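PDB 3UID: activator of Hsp90 ATPase homologue 1/2-like C-terminal domain-containing protein from Mycobacterium smegmatis, which is probably a type II toxin of the SRPBCC superfamily, structurally related to Rv2035 of Mycobacterium tuberculosis, a toxin involved in the hypoxic response. Local coordinates for residues A[46-52]-A[63-69]; A[23-28]-A[116-122]; A[11-15]-A[127-133]. All coordinates share one frame; numbering follows the deposited sequence. Where two conformers were deposited one is given.

How the contacts relate
All three contacts reach the same antiparallel sheet, yet they do not touch one another: their centres lie 24 to 26 Å apart. Contact 1 pairs edge strand 50-54 with strand 61-67 in a hairpin, whereas contact 3 joins strands 14-21 and 121-129, neighbours in the sheet but far apart in sequence. Contact 2 uses the other end of strand 121-129 and sets the start of helix 25-33 against it. Contact 3 is a surface contact, and the other two are partly buried. Backbone hydrogen bonds dominate contacts 1 and 3; in contact 2 a single threonine hydroxyl bonds across, among aliphatic contacts. Contact 1 adds a threonine hydroxyl, an imidazole and a water.

Contact 1: residues A[46-52]-A[63-69]; sequences SHPATVV and TYFMTGP
Thr67 and Pro48 meet through a short hydrogen bond: OG1 of Thr67 donates to O of Pro48 at 2.7 Å, in the carbonyl plane and on a lone pair. The torsion of Thr67 (chi1 -58°) sets OG1 anti to its carbonyl carbon and turns CG2 to the His47 ring. The backbone N of Thr67 makes too poor an angle with Pro48 O and donates to water 1 instead. The same water lies 2.8 Å from His47 O, so that it links the two segments where direct strand pairing has stopped. Both nitrogens of His47 have a partner: ND1 is hydrogen-bonded to Ser46 OG (2.7 Å), and either could be the donor, while NE2 points almost straight (174°) at Pro69 O in a weak bond of 3.4 Å; Thr67 O and Gly68 O also lie at the ring edge. Thr50 and Phe65 exchange two backbone bonds, Phe65 N reaching Thr50 O at 2.9 Å, and Val52 N donates to Thr63 O at 2.8 Å. Val51 N, which faces away from strand 61-67, donates to Glu39 OE1 of helix 35-42. The hydroxyl of Thr63 bonds to the backbone N of Asp53, and Tyr64 OH bonds to Asp93. On the Thr50-Phe65 face, Val52 CG2 comes to 3.9 Å from Phe65 CE2, next to Phe100; on the Val51-Tyr64 face, Trp42 covers the strands. The axes of 50-52 and 63-67 approach to 4.6 Å at 162°, antiparallel, and as strands 50-54 and 61-67 are consecutive they form a beta hairpin, at the sheet edge of an SRPBCC (Bet v 1-like) fold.

Contact 2: residues A[23-28]-A[116-122]; sequences APVTRI and TEHDGGT
First torsions place the touching branches of Thr122 and Val25. At chi1 -62°, Thr122 carries OG1 anti to its carbonyl carbon and aims it at the start of helix 25-33; at chi1 164°, Val25 holds CG2 beside its own backbone N and sends it to strand 109-118. OG1 of Thr122 donates to Ala23 O at 2.8 Å, tilted 24° from the carbonyl plane. The same oxygen receives a CA-H...O contact from Gly121. Although Val25 N also lies 3.0 Å from Thr122 OG1, the angle is too poor for a hydrogen bond. Pro24 occupies the N-cap position of helix 25-33, whose first turn lies against the hairpin of strands 109-118 and 121-129; the type I' turn of that hairpin runs from His118 to Gly121, with both Asp119 and Gly120 at positive phi. Val25 CG2 packs 3.5 Å from Thr116 C and also touches the bent Glu117 side chain, whose OE2 is hydrogen-bonded to His87. The side chains of Val25 and Thr122 meet at about a right angle, whereas Ile28 runs past Thr122 in the opposite direction, its CG1 3.8 Å from Thr122 CB. Phe115 touches the side chains of Val25, Ile28 and Thr122 alike.

Contact 3: residues A[11-15]-A[127-133]; sequences DTLTL and VGTYASA
Thr14 and Thr129, a non-hydrogen-bonded antiparallel pair, stand side by side and point the same way. Their contact is between unlike branches: CG2 of Thr14 lies 3.5 Å from OG1 of Thr129. Thr14 holds its OG1 between its backbone N and carbonyl carbon (chi1 55°), hydrogen-bonded to Thr12 OG1 at 2.7 Å; either hydroxyl may donate. Leu13 points at the other segment and reaches past the strand end, with CD1 3.7 Å from Ser132 CA and CD2 4.1 Å from Ala133 CB, where helix 133-141 starts; Ser132 caps that helix through a bond from Ala135 N to its OG. The Tyr130 ring offers its edge to Leu13 O, which lies in the ring plane, and Leu15 CB approaches its CE2 obliquely at 4.3 Å. Leu13 O also accepts from Tyr130 N at 2.9 Å, nearly along the C=O axis, and two further backbone bonds link Leu15 with Gly128. On the side of strand 3-9, Leu13 and Thr14 both face Asp9 in a G1 beta bulge, Leu13 with positive phi (55°). Chemically the contact is divided: backbone bonds fix the register of strands 14-21 and 121-129, while apolar contacts of Leu13 extend it to the start of helix 133-141.

Contact 1: residues A[46-52]-A[63-69]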
# COMPACT_ATOMS: atom_id res chain seq x y z
N SER A 46 -10.68 -8.34 -11.31
CA SER A 46 -11.33 -9.24 -10.36
C SER A 46 -11.51 -8.67 -8.95
O SER A 46 -12.33 -9.17 -8.19
CB SER A 46 -10.59 -10.58 -10.28
OG SER A 46 -9.32 -10.42 -9.70
N HIS A 47 -10.73 -7.65 -8.60
CA HIS A 47 -10.78 -7.05 -7.26
C HIS A 47 -10.83 -5.53 -7.33
O HIS A 47 -9.84 -4.86 -7.02
CB HIS A 47 -9.56 -7.49 -6.45
CG HIS A 47 -9.57 -8.95 -6.09
ND1 HIS A 47 -9.28 -9.94 -7.00
CD2 HIS A 47 -9.89 -9.58 -4.94
CE1 HIS A 47 -9.40 -11.12 -6.42
NE2 HIS A 47 -9.77 -10.93 -5.17
N PRO A 48 -11.99 -4.99 -7.72
CA PRO A 48 -12.15 -3.54 -7.91
C PRO A 48 -11.80 -2.75 -6.66
O PRO A 48 -12.04 -3.18 -5.53
CB PRO A 48 -13.65 -3.40 -8.21
CG PRO A 48 -14.07 -4.73 -8.74
CD PRO A 48 -13.24 -5.73 -8.01
N ALA A 49 -11.23 -1.57 -6.89
CA ALA A 49 -10.92 -0.65 -5.82
C ALA A 49 -11.40 0.74 -6.23
O ALA A 49 -11.58 1.03 -7.42
CB ALA A 49 -9.42 -0.63 -5.57
N THR A 50 -11.62 1.58 -5.23
CA THR A 50 -11.91 2.98 -5.46
C THR A 50 -11.07 3.82 -4.51
O THR A 50 -11.04 3.57 -3.31
CB THR A 50 -13.38 3.28 -5.18
OG1 THR A 50 -14.20 2.49 -6.05
CG2 THR A 50 -13.68 4.76 -5.42
N VAL A 51 -10.38 4.81 -5.06
CA VAL A 51 -9.76 5.83 -4.21
C VAL A 51 -10.74 6.98 -4.14
O VAL A 51 -11.12 7.58 -5.16
CB VAL A 51 -8.38 6.27 -4.75
CG1 VAL A 51 -7.86 7.50 -4.01
CG2 VAL A 51 -7.39 5.11 -4.65
N VAL A 52 -11.22 7.25 -2.93
CA VAL A 52 -12.29 8.21 -2.71
C VAL A 52 -11.70 9.61 -2.50
O VAL A 52 -11.77 10.45 -3.40
CB VAL A 52 -13.21 7.76 -1.56
CG1 VAL A 52 -14.32 8.79 -1.31
CG2 VAL A 52 -13.84 6.40 -1.92
N THR A 63 -8.58 7.97 1.42
CA THR A 63 -9.63 7.01 1.81
C THR A 63 -9.95 6.11 0.64
O THR A 63 -9.94 6.54 -0.50
CB THR A 63 -10.90 7.70 2.31
OG1 THR A 63 -11.47 8.52 1.27
CG2 THR A 63 -10.56 8.58 3.51
N TYR A 64 -10.21 4.83 0.90
CA TYR A 64 -10.31 3.87 -0.20
C TYR A 64 -11.22 2.69 0.10
O TYR A 64 -11.44 2.31 1.26
CB TYR A 64 -8.92 3.34 -0.55
CG TYR A 64 -8.21 2.70 0.62
CD1 TYR A 64 -7.27 3.42 1.35
CD2 TYR A 64 -8.51 1.40 1.03
CE1 TYR A 64 -6.62 2.85 2.44
CE2 TYR A 64 -7.88 0.83 2.12
CZ TYR A 64 -6.93 1.56 2.81
OH TYR A 64 -6.29 1.00 3.90
N PHE A 65 -11.75 2.10 -0.97
CA PHE A 65 -12.39 0.80 -0.90
C PHE A 65 -11.53 -0.20 -1.65
O PHE A 65 -10.97 0.13 -2.70
CB PHE A 65 -13.78 0.83 -1.56
CG PHE A 65 -14.74 1.78 -0.93
CD1 PHE A 65 -14.92 1.80 0.44
CD2 PHE A 65 -15.49 2.65 -1.71
CE1 PHE A 65 -15.82 2.67 1.03
CE2 PHE A 65 -16.39 3.53 -1.13
CZ PHE A 65 -16.56 3.54 0.24
N MET A 66 -11.46 -1.41 -1.12
CA MET A 66 -10.75 -2.48 -1.80
C MET A 66 -11.60 -3.73 -1.76
O MET A 66 -12.56 -3.83 -0.99
CB MET A 66 -9.40 -2.76 -1.14
CG MET A 66 -8.41 -1.62 -1.20
SD MET A 66 -6.91 -2.04 -0.30
CE MET A 66 -6.39 -3.49 -1.20
N THR A 67 -11.27 -4.68 -2.63
CA THR A 67 -11.92 -5.98 -2.62
C THR A 67 -10.92 -7.00 -2.08
O THR A 67 -9.87 -7.22 -2.67
CB THR A 67 -12.32 -6.42 -4.03
OG1 THR A 67 -13.19 -5.45 -4.59
CG2 THR A 67 -13.03 -7.76 -3.99
N GLY A 68 -11.24 -7.61 -0.94
CA GLY A 68 -10.42 -8.66 -0.36
C GLY A 68 -10.32 -9.94 -1.17
O GLY A 68 -11.03 -10.13 -2.15
N PRO A 69 -9.42 -10.84 -0.76
CA PRO A 69 -9.16 -12.08 -1.50
C PRO A 69 -10.44 -12.85 -1.83
O PRO A 69 -10.58 -13.35 -2.94
CB PRO A 69 -8.31 -12.89 -0.52
CG PRO A 69 -7.57 -11.85 0.26
CD PRO A 69 -8.56 -10.72 0.43
O HOH W 1 -9.12 -4.23 -4.39

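Contact 2: residues A[23-28]-A[116-122]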
# COMPACT_ATOMS: atom_id res chain seq x y z
N ALA A 23 11.33 1.02 -13.68
CA ALA A 23 11.00 2.39 -14.01
C ALA A 23 11.66 3.28 -12.97
O ALA A 23 12.01 2.82 -11.88
CB ALA A 23 9.47 2.58 -14.00
N PRO A 24 11.84 4.56 -13.30
CA PRO A 24 12.52 5.49 -12.40
C PRO A 24 11.72 5.80 -11.14
O PRO A 24 10.50 5.64 -11.13
CB PRO A 24 12.67 6.76 -13.25
CG PRO A 24 12.61 6.29 -14.67
CD PRO A 24 11.67 5.12 -14.66
N VAL A 25 12.42 6.23 -10.10
CA VAL A 25 11.77 6.59 -8.85
C VAL A 25 10.67 7.63 -9.07
O VAL A 25 9.61 7.54 -8.46
CB VAL A 25 12.78 7.13 -7.84
CG1 VAL A 25 12.06 7.85 -6.73
CG2 VAL A 25 13.62 5.97 -7.27
N THR A 26 10.94 8.60 -9.94
CA THR A 26 9.95 9.65 -10.22
C THR A 26 8.65 9.06 -10.77
O THR A 26 7.56 9.53 -10.43
CB THR A 26 10.48 10.73 -11.16
OG1 THR A 26 11.02 10.12 -12.35
CG2 THR A 26 11.58 11.52 -10.47
N ARG A 27 8.77 8.03 -11.60
CA ARG A 27 7.58 7.35 -12.13
C ARG A 27 6.78 6.61 -11.06
O ARG A 27 5.55 6.72 -11.00
CB ARG A 27 7.96 6.35 -13.24
CG ARG A 27 6.77 5.46 -13.65
CD ARG A 27 5.76 6.31 -14.40
NE ARG A 27 4.52 5.59 -14.73
CZ ARG A 27 3.41 5.65 -14.00
NH1 ARG A 27 3.37 6.37 -12.89
NH2 ARG A 27 2.32 4.99 -14.38
N ILE A 28 7.46 5.83 -10.21
CA ILE A 28 6.79 5.09 -9.15
C ILE A 28 6.10 6.04 -8.17
O ILE A 28 5.01 5.76 -7.70
CB ILE A 28 7.78 4.15 -8.43
CG1 ILE A 28 8.45 3.22 -9.45
CG2 ILE A 28 7.05 3.33 -7.39
CD1 ILE A 28 7.49 2.31 -10.20
N THR A 116 13.88 4.05 -3.82
CA THR A 116 15.25 4.43 -4.10
C THR A 116 15.75 3.87 -5.41
O THR A 116 15.27 2.84 -5.89
CB THR A 116 16.19 4.05 -2.95
OG1 THR A 116 16.04 2.66 -2.65
CG2 THR A 116 15.84 4.87 -1.70
N GLU A 117 16.72 4.56 -5.99
CA GLU A 117 17.25 4.17 -7.28
C GLU A 117 17.98 2.85 -7.14
O GLU A 117 18.79 2.66 -6.23
CB GLU A 117 18.18 5.27 -7.81
CG GLU A 117 17.53 6.65 -7.99
CD GLU A 117 17.30 7.39 -6.67
OE1 GLU A 117 17.80 6.93 -5.61
OE2 GLU A 117 16.62 8.45 -6.70
N HIS A 118 17.68 1.93 -8.04
CA HIS A 118 18.28 0.61 -8.00
C HIS A 118 18.42 0.13 -9.44
O HIS A 118 17.49 -0.43 -10.01
CB HIS A 118 17.41 -0.35 -7.19
CG HIS A 118 18.06 -1.66 -6.90
ND1 HIS A 118 18.03 -2.72 -7.77
CD2 HIS A 118 18.78 -2.07 -5.83
CE1 HIS A 118 18.69 -3.74 -7.25
NE2 HIS A 118 19.16 -3.37 -6.07
N ASP A 119 19.60 0.38 -10.02
CA ASP A 119 19.89 0.01 -11.41
C ASP A 119 19.16 0.88 -12.42
O ASP A 119 18.77 0.41 -13.48
CB ASP A 119 19.55 -1.46 -11.66
CG ASP A 119 20.35 -2.40 -10.78
OD1 ASP A 119 19.82 -3.47 -10.42
OD2 ASP A 119 21.51 -2.07 -10.45
N GLY A 120 18.98 2.16 -12.09
CA GLY A 120 18.22 3.07 -12.93
C GLY A 120 16.73 2.84 -12.78
O GLY A 120 15.90 3.62 -13.27
N GLY A 121 16.40 1.74 -12.11
CA GLY A 121 15.03 1.38 -11.78
C GLY A 121 14.74 1.77 -10.35
O GLY A 121 15.40 2.66 -9.80
N THR A 122 13.76 1.11 -9.73
CA THR A 122 13.35 1.48 -8.38
C THR A 122 13.26 0.27 -7.47
O THR A 122 12.63 -0.73 -7.81
CB THR A 122 11.97 2.15 -8.39
OG1 THR A 122 12.04 3.36 -9.15
CG2 THR A 122 11.50 2.48 -6.97

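Contact 3: residues A[11-15]-A[127-133]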
# COMPACT_ATOMS: atom_id res chain seq x y z
N ASP A 11 10.70 -9.42 16.16
CA ASP A 11 11.31 -8.54 17.14
C ASP A 11 10.82 -7.09 17.07
O ASP A 11 10.83 -6.39 18.08
CB ASP A 11 12.83 -8.58 16.98
CG ASP A 11 13.40 -9.96 17.24
OD1 ASP A 11 13.11 -10.53 18.32
OD2 ASP A 11 14.13 -10.48 16.37
N THR A 12 10.38 -6.65 15.89
CA THR A 12 10.00 -5.25 15.72
C THR A 12 8.51 -5.06 15.42
O THR A 12 8.05 -3.92 15.24
CB THR A 12 10.82 -4.59 14.59
OG1 THR A 12 10.78 -5.42 13.43
CG2 THR A 12 12.27 -4.42 15.02
N LEU A 13 7.78 -6.16 15.35
CA LEU A 13 6.38 -6.13 14.98
C LEU A 13 6.20 -5.44 13.63
O LEU A 13 5.27 -4.65 13.44
CB LEU A 13 5.54 -5.42 16.04
CG LEU A 13 5.63 -6.01 17.45
CD1 LEU A 13 4.79 -5.19 18.42
CD2 LEU A 13 5.20 -7.48 17.44
N THR A 14 7.09 -5.75 12.69
CA THR A 14 7.01 -5.16 11.36
C THR A 14 6.74 -6.19 10.28
O THR A 14 7.17 -7.34 10.37
CB THR A 14 8.28 -4.36 10.97
OG1 THR A 14 9.44 -5.20 11.09
CG2 THR A 14 8.43 -3.14 11.87
N LEU A 15 6.00 -5.76 9.26
CA LEU A 15 5.88 -6.50 8.02
C LEU A 15 6.45 -5.64 6.90
O LEU A 15 5.95 -4.55 6.62
CB LEU A 15 4.42 -6.87 7.73
CG LEU A 15 4.18 -7.47 6.34
CD1 LEU A 15 4.87 -8.82 6.20
CD2 LEU A 15 2.69 -7.61 6.08
N VAL A 127 7.26 -0.63 4.72
CA VAL A 127 7.43 -1.09 6.10
C VAL A 127 6.22 -0.71 6.94
O VAL A 127 5.95 0.48 7.13
CB VAL A 127 8.69 -0.50 6.77
CG1 VAL A 127 8.83 -1.03 8.21
CG2 VAL A 127 9.95 -0.81 5.96
N GLY A 128 5.52 -1.71 7.44
CA GLY A 128 4.37 -1.52 8.31
C GLY A 128 4.70 -1.96 9.72
O GLY A 128 5.19 -3.07 9.92
N THR A 129 4.43 -1.09 10.69
CA THR A 129 4.76 -1.34 12.08
C THR A 129 3.46 -1.44 12.86
O THR A 129 2.60 -0.56 12.77
CB THR A 129 5.62 -0.21 12.66
OG1 THR A 129 6.83 -0.08 11.91
CG2 THR A 129 5.96 -0.50 14.13
N TYR A 130 3.32 -2.51 13.64
CA TYR A 130 2.05 -2.84 14.29
C TYR A 130 2.09 -2.71 15.81
O TYR A 130 3.17 -2.78 16.41
CB TYR A 130 1.60 -4.24 13.85
CG TYR A 130 1.22 -4.28 12.40
CD1 TYR A 130 -0.12 -4.22 12.01
CD2 TYR A 130 2.19 -4.31 11.40
CE1 TYR A 130 -0.47 -4.24 10.68
CE2 TYR A 130 1.84 -4.33 10.07
CZ TYR A 130 0.51 -4.28 9.71
OH TYR A 130 0.16 -4.29 8.38
N ALA A 131 0.93 -2.51 16.43
CA ALA A 131 0.87 -2.22 17.87
C ALA A 131 1.20 -3.43 18.73
O ALA A 131 1.67 -3.29 19.86
CB ALA A 131 -0.49 -1.69 18.25
N SER A 132 0.94 -4.61 18.19
CA SER A 132 1.14 -5.85 18.93
C SER A 132 1.23 -7.06 18.00
O SER A 132 0.81 -7.00 16.84
CB SER A 132 -0.01 -6.08 19.91
OG SER A 132 -1.22 -6.34 19.22
N ALA A 133 1.76 -8.15 18.53
CA ALA A 133 1.85 -9.38 17.76
C ALA A 133 0.46 -9.85 17.36
O ALA A 133 0.25 -10.32 16.24
CB ALA A 133 2.56 -10.45 18.58